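Local atomic coordinates of thiamine pyrophosphokinase (Candida albicans, PDB entry 2G9Z), a protein that catalyses the transfer of a pyrophosphate group from a nucleoside triphosphate, normally ATP, to thiamine, making the cofactor thiamine pyrophosphate. Residues Val24-Pro36 with Asn315-Cys327. Residues are numbered along the deposited sequence; the frame is centred on the assembly and turned at random.
With VNP (3-[(4-amino-2-methylpyrimidin-5-yl)methyl]-5-(2-{[hydroxy(phosphonoamino)phosphoryl]oxy}ethyl)-4-methyl-1,3-thiazol-3-I um), chain N.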
ATOM      1  N   VAL A  24      -9.365  13.100 -20.612  1.00 21.13           N
ATOM      2  CA  VAL A  24      -9.096  11.670 -20.527  1.00 21.86           C
ATOM      3  C   VAL A  24      -9.520  11.126 -21.888  1.00 22.16           C
ATOM      4  O   VAL A  24     -10.683  11.239 -22.281  1.00 23.48           O
ATOM      5  CB  VAL A  24      -9.916  10.966 -19.416  1.00 22.60           C
ATOM      6  CG1 VAL A  24      -9.708   9.453 -19.506  1.00 21.70           C
ATOM      7  CG2 VAL A  24      -9.474  11.469 -18.042  1.00 20.80           C
ATOM      8  N   ILE A  25      -8.568  10.548 -22.609  1.00 22.18           N
ATOM      9  CA  ILE A  25      -8.834  10.021 -23.939  1.00 22.42           C
ATOM     10  C   ILE A  25      -8.825   8.501 -23.970  1.00 22.70           C
ATOM     11  O   ILE A  25      -7.812   7.876 -23.664  1.00 22.24           O
ATOM     12  CB  ILE A  25      -7.769  10.517 -24.940  1.00 23.18           C
ATOM     13  CG1 ILE A  25      -7.709  12.044 -24.924  1.00 23.32           C
ATOM     14  CG2 ILE A  25      -8.085   9.998 -26.343  1.00 21.99           C
ATOM     15  CD1 ILE A  25      -6.495  12.607 -25.633  1.00 25.53           C
ATOM     16  N   GLU A  26      -9.952   7.905 -24.338  1.00 22.97           N
ATOM     17  CA  GLU A  26     -10.016   6.457 -24.431  1.00 25.04           C
ATOM     18  C   GLU A  26      -9.306   6.070 -25.722  1.00 26.58           C
ATOM     19  O   GLU A  26      -9.740   6.431 -26.817  1.00 26.68           O
ATOM     20  CB  GLU A  26     -11.470   5.984 -24.430  1.00 26.59           C
ATOM     21  CG  GLU A  26     -12.087   5.971 -23.038  1.00 29.19           C
ATOM     22  CD  GLU A  26     -13.580   5.711 -23.049  0.64 30.26           C
ATOM     23  OE1 GLU A  26     -14.053   5.018 -23.973  1.00 32.88           O
ATOM     24  OE2 GLU A  26     -14.278   6.184 -22.124  1.00 30.90           O
ATOM     25  N   GLN A  27      -8.199   5.349 -25.580  1.00 24.62           N
ATOM     26  CA  GLN A  27      -7.400   4.925 -26.720  1.00 22.73           C
ATOM     27  C   GLN A  27      -7.717   3.499 -27.123  1.00 21.47           C
ATOM     28  O   GLN A  27      -8.431   2.792 -26.417  1.00 21.24           O
ATOM     29  CB  GLN A  27      -5.915   5.012 -26.359  1.00 22.77           C
ATOM     30  CG  GLN A  27      -5.481   6.378 -25.900  1.00 23.87           C
ATOM     31  CD  GLN A  27      -5.291   7.334 -27.055  1.00 23.38           C
ATOM     32  OE1 GLN A  27      -5.966   7.233 -28.078  1.00 23.73           O
ATOM     33  NE2 GLN A  27      -4.377   8.277 -26.893  1.00 21.19           N
ATOM     34  N   PRO A  28      -7.223   3.069 -28.294  1.00 20.20           N
ATOM     35  CA  PRO A  28      -7.485   1.693 -28.711  1.00 21.66           C
ATOM     36  C   PRO A  28      -6.574   0.827 -27.846  1.00 20.44           C
ATOM     37  O   PRO A  28      -5.656   1.345 -27.205  1.00 20.26           O
ATOM     38  CB  PRO A  28      -7.085   1.693 -30.190  1.00 22.85           C
ATOM     39  CG  PRO A  28      -6.082   2.774 -30.277  1.00 22.83           C
ATOM     40  CD  PRO A  28      -6.660   3.850 -29.404  1.00 21.00           C
ATOM     41  N   ASP A  29      -6.823  -0.475 -27.819  1.00 20.78           N
ATOM     42  CA  ASP A  29      -6.022  -1.378 -27.004  1.00 21.37           C
ATOM     43  C   ASP A  29      -4.555  -1.440 -27.387  1.00 20.98           C
ATOM     44  O   ASP A  29      -3.714  -1.841 -26.585  1.00 19.23           O
ATOM     45  CB  ASP A  29      -6.604  -2.788 -27.044  1.00 22.03           C
ATOM     46  CG  ASP A  29      -7.920  -2.885 -26.320  1.00 25.40           C
ATOM     47  OD1 ASP A  29      -8.131  -2.090 -25.379  1.00 24.83           O
ATOM     48  OD2 ASP A  29      -8.731  -3.761 -26.684  1.00 25.51           O
ATOM     49  N   SER A  30      -4.244  -1.059 -28.617  1.00 21.78           N
ATOM     50  CA  SER A  30      -2.864  -1.088 -29.055  1.00 21.89           C
ATOM     51  C   SER A  30      -2.504   0.189 -29.782  1.00 22.28           C
ATOM     52  O   SER A  30      -3.284   0.707 -30.571  1.00 23.63           O
ATOM     53  CB  SER A  30      -2.618  -2.306 -29.945  1.00 22.07           C
ATOM     54  OG  SER A  30      -2.713  -3.502 -29.189  1.00 20.98           O
ATOM     55  N   LEU A  31      -1.318   0.698 -29.485  1.00 22.35           N
ATOM     56  CA  LEU A  31      -0.818   1.918 -30.091  1.00 23.34           C
ATOM     57  C   LEU A  31       0.684   1.816 -30.183  1.00 23.53           C
ATOM     58  O   LEU A  31       1.306   0.999 -29.502  1.00 22.71           O
ATOM     59  CB  LEU A  31      -1.147   3.134 -29.218  1.00 23.68           C
ATOM     60  CG  LEU A  31      -2.578   3.648 -29.093  1.00 25.70           C
ATOM     61  CD1 LEU A  31      -2.621   4.733 -28.023  1.00 26.65           C
ATOM     62  CD2 LEU A  31      -3.049   4.200 -30.435  1.00 27.58           C
ATOM     63  N   ILE A  32       1.266   2.637 -31.046  1.00 24.21           N
ATOM     64  CA  ILE A  32       2.708   2.688 -31.162  1.00 25.60           C
ATOM     65  C   ILE A  32       3.057   4.127 -30.826  1.00 25.67           C
ATOM     66  O   ILE A  32       2.567   5.062 -31.459  1.00 24.94           O
ATOM     67  CB  ILE A  32       3.212   2.338 -32.584  1.00 29.25           C
ATOM     68  CG1 ILE A  32       3.445   0.825 -32.701  1.00 28.72           C
ATOM     69  CG2 ILE A  32       4.542   3.038 -32.852  1.00 28.28           C
ATOM     70  CD1 ILE A  32       2.246  -0.014 -32.382  1.00 34.51           C
ATOM     71  N   ILE A  33       3.874   4.298 -29.795  1.00 24.20           N
ATOM     72  CA  ILE A  33       4.288   5.623 -29.371  1.00 26.15           C
ATOM     73  C   ILE A  33       5.761   5.771 -29.707  1.00 27.41           C
ATOM     74  O   ILE A  33       6.578   4.929 -29.336  1.00 27.04           O
ATOM     75  CB  ILE A  33       4.099   5.805 -27.845  1.00 25.85           C
ATOM     76  CG1 ILE A  33       2.643   5.513 -27.462  1.00 24.79           C
ATOM     77  CG2 ILE A  33       4.479   7.226 -27.432  1.00 25.12           C
ATOM     78  CD1 ILE A  33       1.631   6.465 -28.076  1.00 26.47           C
ATOM     79  N   SER A  34       6.102   6.831 -30.425  1.00 29.45           N
ATOM     80  CA  SER A  34       7.494   7.060 -30.779  1.00 31.94           C
ATOM     81  C   SER A  34       8.176   7.760 -29.612  1.00 32.02           C
ATOM     82  O   SER A  34       7.539   8.511 -28.878  1.00 33.23           O
ATOM     83  CB  SER A  34       7.593   7.936 -32.026  1.00 31.46           C
ATOM     84  OG  SER A  34       6.963   7.315 -33.133  1.00 38.30           O
ATOM     85  N   PRO A  35       9.477   7.504 -29.415  1.00 32.66           N
ATOM     86  CA  PRO A  35      10.222   8.137 -28.322  1.00 34.27           C
ATOM     87  C   PRO A  35      10.147   9.659 -28.437  1.00 35.36           C
ATOM     88  O   PRO A  35       9.979  10.198 -29.531  1.00 35.40           O
ATOM     89  CB  PRO A  35      11.642   7.619 -28.533  1.00 34.05           C
ATOM     90  CG  PRO A  35      11.415   6.255 -29.109  1.00 33.41           C
ATOM     91  CD  PRO A  35      10.306   6.502 -30.107  1.00 33.46           C
ATOM     92  N   PRO A  36      10.263  10.370 -27.306  1.00 36.08           N
ATOM     93  CA  PRO A  36      10.206  11.836 -27.306  1.00 36.70           C
ATOM     94  C   PRO A  36      11.327  12.453 -28.145  1.00 37.49           C
ATOM     95  O   PRO A  36      11.074  13.073 -29.179  1.00 39.50           O
ATOM     96  CB  PRO A  36      10.338  12.185 -25.827  1.00 36.32           C
ATOM     97  CG  PRO A  36       9.708  11.005 -25.149  1.00 36.46           C
ATOM     98  CD  PRO A  36      10.288   9.850 -25.929  1.00 35.85           C
ATOM     99  N   ASN A 315      -5.781   1.855 -14.899  1.00 14.06           N
ATOM    100  CA  ASN A 315      -5.507   2.367 -16.240  1.00 13.45           C
ATOM    101  C   ASN A 315      -4.871   1.154 -16.911  1.00 12.58           C
ATOM    102  O   ASN A 315      -4.594   0.162 -16.231  1.00 13.24           O
ATOM    103  CB  ASN A 315      -4.504   3.530 -16.209  1.00 12.72           C
ATOM    104  CG  ASN A 315      -4.678   4.484 -17.396  1.00 15.85           C
ATOM    105  OD1 ASN A 315      -4.992   4.054 -18.505  1.00 15.74           O
ATOM    106  ND2 ASN A 315      -4.465   5.780 -17.163  1.00 13.34           N
ATOM    107  N   ARG A 316      -4.644   1.210 -18.222  1.00 12.96           N
ATOM    108  CA  ARG A 316      -4.028   0.089 -18.930  1.00 13.12           C
ATOM    109  C   ARG A 316      -2.969   0.619 -19.894  1.00 14.97           C
ATOM    110  O   ARG A 316      -2.971   1.795 -20.256  1.00 14.95           O
ATOM    111  CB  ARG A 316      -5.054  -0.711 -19.748  1.00 14.72           C
ATOM    112  CG  ARG A 316      -6.442  -0.839 -19.159  1.00 18.20           C
ATOM    113  CD  ARG A 316      -6.539  -1.809 -17.992  1.00 16.93           C
ATOM    114  NE  ARG A 316      -7.935  -1.916 -17.567  1.00 20.01           N
ATOM    115  CZ  ARG A 316      -8.337  -2.307 -16.358  1.00 20.49           C
ATOM    116  NH1 ARG A 316      -7.453  -2.638 -15.432  1.00 18.12           N
ATOM    117  NH2 ARG A 316      -9.633  -2.338 -16.070  1.00 19.89           N
ATOM    118  N   ILE A 317      -2.079  -0.266 -20.325  1.00 15.19           N
ATOM    119  CA  ILE A 317      -1.014   0.119 -21.236  1.00 16.36           C
ATOM    120  C   ILE A 317      -1.343  -0.258 -22.681  1.00 16.36           C
ATOM    121  O   ILE A 317      -1.461  -1.434 -23.015  1.00 16.14           O
ATOM    122  CB  ILE A 317       0.322  -0.536 -20.814  1.00 15.31           C
ATOM    123  CG1 ILE A 317       0.706  -0.060 -19.404  1.00 13.32           C
ATOM    124  CG2 ILE A 317       1.416  -0.188 -21.818  1.00 17.90           C
ATOM    125  CD1 ILE A 317       2.000  -0.642 -18.877  1.00 13.86           C
ATOM    126  N   SER A 318      -1.507   0.757 -23.525  1.00 15.95           N
ATOM    127  CA  SER A 318      -1.813   0.543 -24.936  1.00 16.77           C
ATOM    128  C   SER A 318      -0.545   0.500 -25.791  1.00 15.75           C
ATOM    129  O   SER A 318      -0.501  -0.187 -26.813  1.00 16.03           O
ATOM    130  CB  SER A 318      -2.742   1.652 -25.453  1.00 16.43           C
ATOM    131  OG  SER A 318      -4.014   1.581 -24.832  1.00 17.68           O
ATOM    132  N   GLY A 319       0.480   1.241 -25.378  1.00 17.15           N
ATOM    133  CA  GLY A 319       1.727   1.257 -26.132  1.00 16.78           C
ATOM    134  C   GLY A 319       2.346  -0.123 -26.221  1.00 18.78           C
ATOM    135  O   GLY A 319       2.659  -0.737 -25.202  1.00 17.53           O
ATOM    136  N   GLU A 320       2.539  -0.621 -27.438  1.00 20.26           N
ATOM    137  CA  GLU A 320       3.103  -1.953 -27.616  1.00 20.02           C
ATOM    138  C   GLU A 320       4.578  -2.046 -27.257  1.00 19.40           C
ATOM    139  O   GLU A 320       5.044  -3.090 -26.803  1.00 20.47           O
ATOM    140  CB  GLU A 320       2.923  -2.422 -29.062  1.00 21.70           C
ATOM    141  CG  GLU A 320       1.489  -2.413 -29.555  1.00 19.29           C
ATOM    142  CD  GLU A 320       1.303  -3.305 -30.763  1.00 21.03           C
ATOM    143  OE1 GLU A 320       2.039  -3.119 -31.759  1.00 19.24           O
ATOM    144  OE2 GLU A 320       0.421  -4.190 -30.710  1.00 20.07           O
ATOM    145  N   THR A 321       5.306  -0.957 -27.465  1.00 18.15           N
ATOM    146  CA  THR A 321       6.737  -0.926 -27.196  1.00 20.18           C
ATOM    147  C   THR A 321       7.113   0.136 -26.170  1.00 20.65           C
ATOM    148  O   THR A 321       8.278   0.265 -25.793  1.00 21.08           O
ATOM    149  CB  THR A 321       7.520  -0.642 -28.488  1.00 21.44           C
ATOM    150  OG1 THR A 321       7.203   0.675 -28.954  1.00 21.20           O
ATOM    151  CG2 THR A 321       7.141  -1.647 -29.564  1.00 22.55           C
ATOM    152  N   GLY A 322       6.124   0.904 -25.730  1.00 19.72           N
ATOM    153  CA  GLY A 322       6.393   1.934 -24.748  1.00 18.03           C
ATOM    154  C   GLY A 322       5.305   2.979 -24.709  1.00 17.89           C
ATOM    155  O   GLY A 322       4.400   2.973 -25.536  1.00 15.94           O
ATOM    156  N   PHE A 323       5.388   3.870 -23.728  1.00 18.20           N
ATOM    157  CA  PHE A 323       4.419   4.943 -23.588  1.00 16.91           C
ATOM    158  C   PHE A 323       5.095   6.141 -22.938  1.00 17.42           C
ATOM    159  O   PHE A 323       6.203   6.034 -22.406  1.00 18.43           O
ATOM    160  CB  PHE A 323       3.216   4.497 -22.746  1.00 16.60           C
ATOM    161  CG  PHE A 323       3.566   4.075 -21.339  1.00 17.95           C
ATOM    162  CD1 PHE A 323       3.947   2.760 -21.063  1.00 18.06           C
ATOM    163  CD2 PHE A 323       3.500   4.992 -20.287  1.00 17.37           C
ATOM    164  CE1 PHE A 323       4.259   2.358 -19.752  1.00 16.05           C
ATOM    165  CE2 PHE A 323       3.806   4.608 -18.976  1.00 17.84           C
ATOM    166  CZ  PHE A 323       4.187   3.286 -18.706  1.00 16.87           C
ATOM    167  N   ILE A 324       4.425   7.283 -22.973  1.00 17.81           N
ATOM    168  CA  ILE A 324       4.989   8.485 -22.392  1.00 17.23           C
ATOM    169  C   ILE A 324       4.116   9.120 -21.320  1.00 16.76           C
ATOM    170  O   ILE A 324       2.899   9.215 -21.467  1.00 16.99           O
ATOM    171  CB  ILE A 324       5.236   9.544 -23.480  1.00 18.51           C
ATOM    172  CG1 ILE A 324       6.323   9.053 -24.442  1.00 19.78           C
ATOM    173  CG2 ILE A 324       5.607  10.884 -22.839  1.00 19.44           C
ATOM    174  CD1 ILE A 324       6.500   9.935 -25.658  1.00 22.80           C
ATOM    175  N   VAL A 325       4.743   9.542 -20.230  1.00 16.08           N
ATOM    176  CA  VAL A 325       4.009  10.243 -19.188  1.00 16.75           C
ATOM    177  C   VAL A 325       4.803  11.473 -18.801  1.00 18.57           C
ATOM    178  O   VAL A 325       5.993  11.387 -18.480  1.00 18.82           O
ATOM    179  CB  VAL A 325       3.785   9.403 -17.915  1.00 16.77           C
ATOM    180  CG1 VAL A 325       3.067  10.258 -16.859  1.00 15.91           C
ATOM    181  CG2 VAL A 325       2.960   8.168 -18.239  1.00 16.48           C
ATOM    182  N   GLU A 326       4.151  12.624 -18.869  1.00 18.47           N
ATOM    183  CA  GLU A 326       4.786  13.866 -18.466  1.00 20.04           C
ATOM    184  C   GLU A 326       4.099  14.229 -17.158  1.00 16.98           C
ATOM    185  O   GLU A 326       2.882  14.123 -17.048  1.00 15.18           O
ATOM    186  CB  GLU A 326       4.561  14.956 -19.510  1.00 22.48           C
ATOM    187  CG  GLU A 326       5.114  16.309 -19.102  1.00 29.69           C
ATOM    188  CD  GLU A 326       5.098  17.307 -20.242  1.00 33.19           C
ATOM    189  OE1 GLU A 326       4.087  17.353 -20.976  1.00 35.57           O
ATOM    190  OE2 GLU A 326       6.089  18.049 -20.398  1.00 34.98           O
ATOM    191  N   CYS A 327       4.872  14.637 -16.161  1.00 16.59           N
ATOM    192  CA  CYS A 327       4.288  14.980 -14.869  1.00 18.14           C
ATOM    193  C   CYS A 327       4.910  16.244 -14.296  1.00 17.65           C
ATOM    194  O   CYS A 327       6.108  16.466 -14.435  1.00 18.79           O
ATOM    195  CB  CYS A 327       4.480  13.817 -13.897  1.00 18.47           C
ATOM    196  SG  CYS A 327       6.206  13.354 -13.625  1.00 21.58           S
TER
HETATM  197  O2G VNP N 601     -10.692  -3.756 -14.099  1.00 23.52           O
HETATM  198  PG  VNP N 601      -9.903  -3.997 -12.720  1.00 22.16           P
HETATM  199  O3G VNP N 601      -8.473  -3.639 -12.863  1.00 24.39           O
HETATM  200  O1G VNP N 601     -10.095  -5.557 -12.371  1.00 26.22           O
HETATM  201  N3B VNP N 601     -10.633  -3.132 -11.555  1.00 20.41           N
HETATM  202  PB  VNP N 601     -12.240  -2.992 -11.738  1.00 20.46           P
HETATM  203  O2B VNP N 601     -12.803  -2.399 -10.504  1.00 19.71           O
HETATM  204  O1B VNP N 601     -12.766  -4.304 -12.171  1.00 19.22           O
HETATM  205  O1  VNP N 601     -12.410  -1.955 -12.959  1.00 21.01           O
HETATM  206  C7  VNP N 601     -11.930  -0.605 -12.940  1.00 21.45           C
HETATM  207  C12 VNP N 601     -12.851   0.192 -13.864  1.00 20.34           C
HETATM  208  C11 VNP N 601     -12.471   1.651 -14.138  1.00 19.11           C
HETATM  209  C10 VNP N 601     -11.326   1.883 -15.127  1.00 15.29           C
HETATM  210  CM4 VNP N 601     -11.026   0.927 -16.284  1.00 13.85           C
HETATM  211  S1  VNP N 601     -11.900   2.667 -12.736  1.00 19.00           S
HETATM  212  C9  VNP N 601     -10.870   3.645 -13.758  1.00 17.22           C
HETATM  213  N5  VNP N 601     -10.599   2.978 -14.882  1.00 16.83           N
HETATM  214  C7A VNP N 601      -9.496   3.359 -15.778  1.00 14.78           C
HETATM  215  C5A VNP N 601      -9.152   4.851 -15.734  1.00 14.36           C
HETATM  216  C6A VNP N 601      -7.864   5.173 -15.324  1.00 14.36           C
HETATM  217  N1A VNP N 601      -7.437   6.422 -15.337  1.00 15.72           N
HETATM  218  C2A VNP N 601      -8.236   7.419 -15.743  1.00 13.40           C
HETATM  219  CM2 VNP N 601      -7.698   8.851 -15.781  1.00 16.52           C
HETATM  220  N3A VNP N 601      -9.489   7.159 -16.140  1.00 12.71           N
HETATM  221  C4A VNP N 601      -9.964   5.904 -16.144  1.00 14.92           C
HETATM  222  N4A VNP N 601     -11.213   5.689 -16.549  1.00 17.29           N
HETATM  223  O   HOH W   1       4.617   2.217 -28.077  0.98 17.60           O
HETATM  224  O   HOH W   2       7.681   2.921 -27.851  0.99 28.57           O
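Ser318 and Leu31 are where the backbones of 24-36 and 315-327 lock together. Leu31 N donates to Ser318 O at 2.9 Å, coming in from well above the carbonyl plane, and Leu31 O takes the N-H of Glu320 almost end-on (C=O...N 168°), which makes a single beta bridge between Leu31 and Gly319. Three residues before Leu31, Pro28 O receives the Ser318 hydroxyl: with chi1 at -66° OG sits beside its own N and donates a hydrogen bond to Pro28 O, 2.9 Å away. Asp29 O, close to Ser318 CA, is held by Arg263, which also binds Ser30 OG and Ile317 O. Next to the bridge, Ile32 CD1 lies beside Glu320 OE1.

Further along, water takes over. One molecule accepts from Ile33 N (2.8 Å) and donates to Gly322 O; a second joins Ile33 O, to which it donates, to Thr321 OG1.

The apolar contacts gather at the far end. Ile33 lays CG2 on Ile324 CD1 (3.8 Å), its CG1 resting against Gly322 O, while Pro36 CG meets that same CD1 tip to tip, tightly, at 3.4 Å.

The N-terminal arm thus drapes over the turn joining strands 315-316 and 322-327 in the vitamin B1 binding domain. At the other end, Val24, Asn315 and Arg316 line the ligand pocket, Arg316 gripping terminal phosphate oxygens O2G and O3G of the imidodiphosphate analogue of thiamine pyrophosphate.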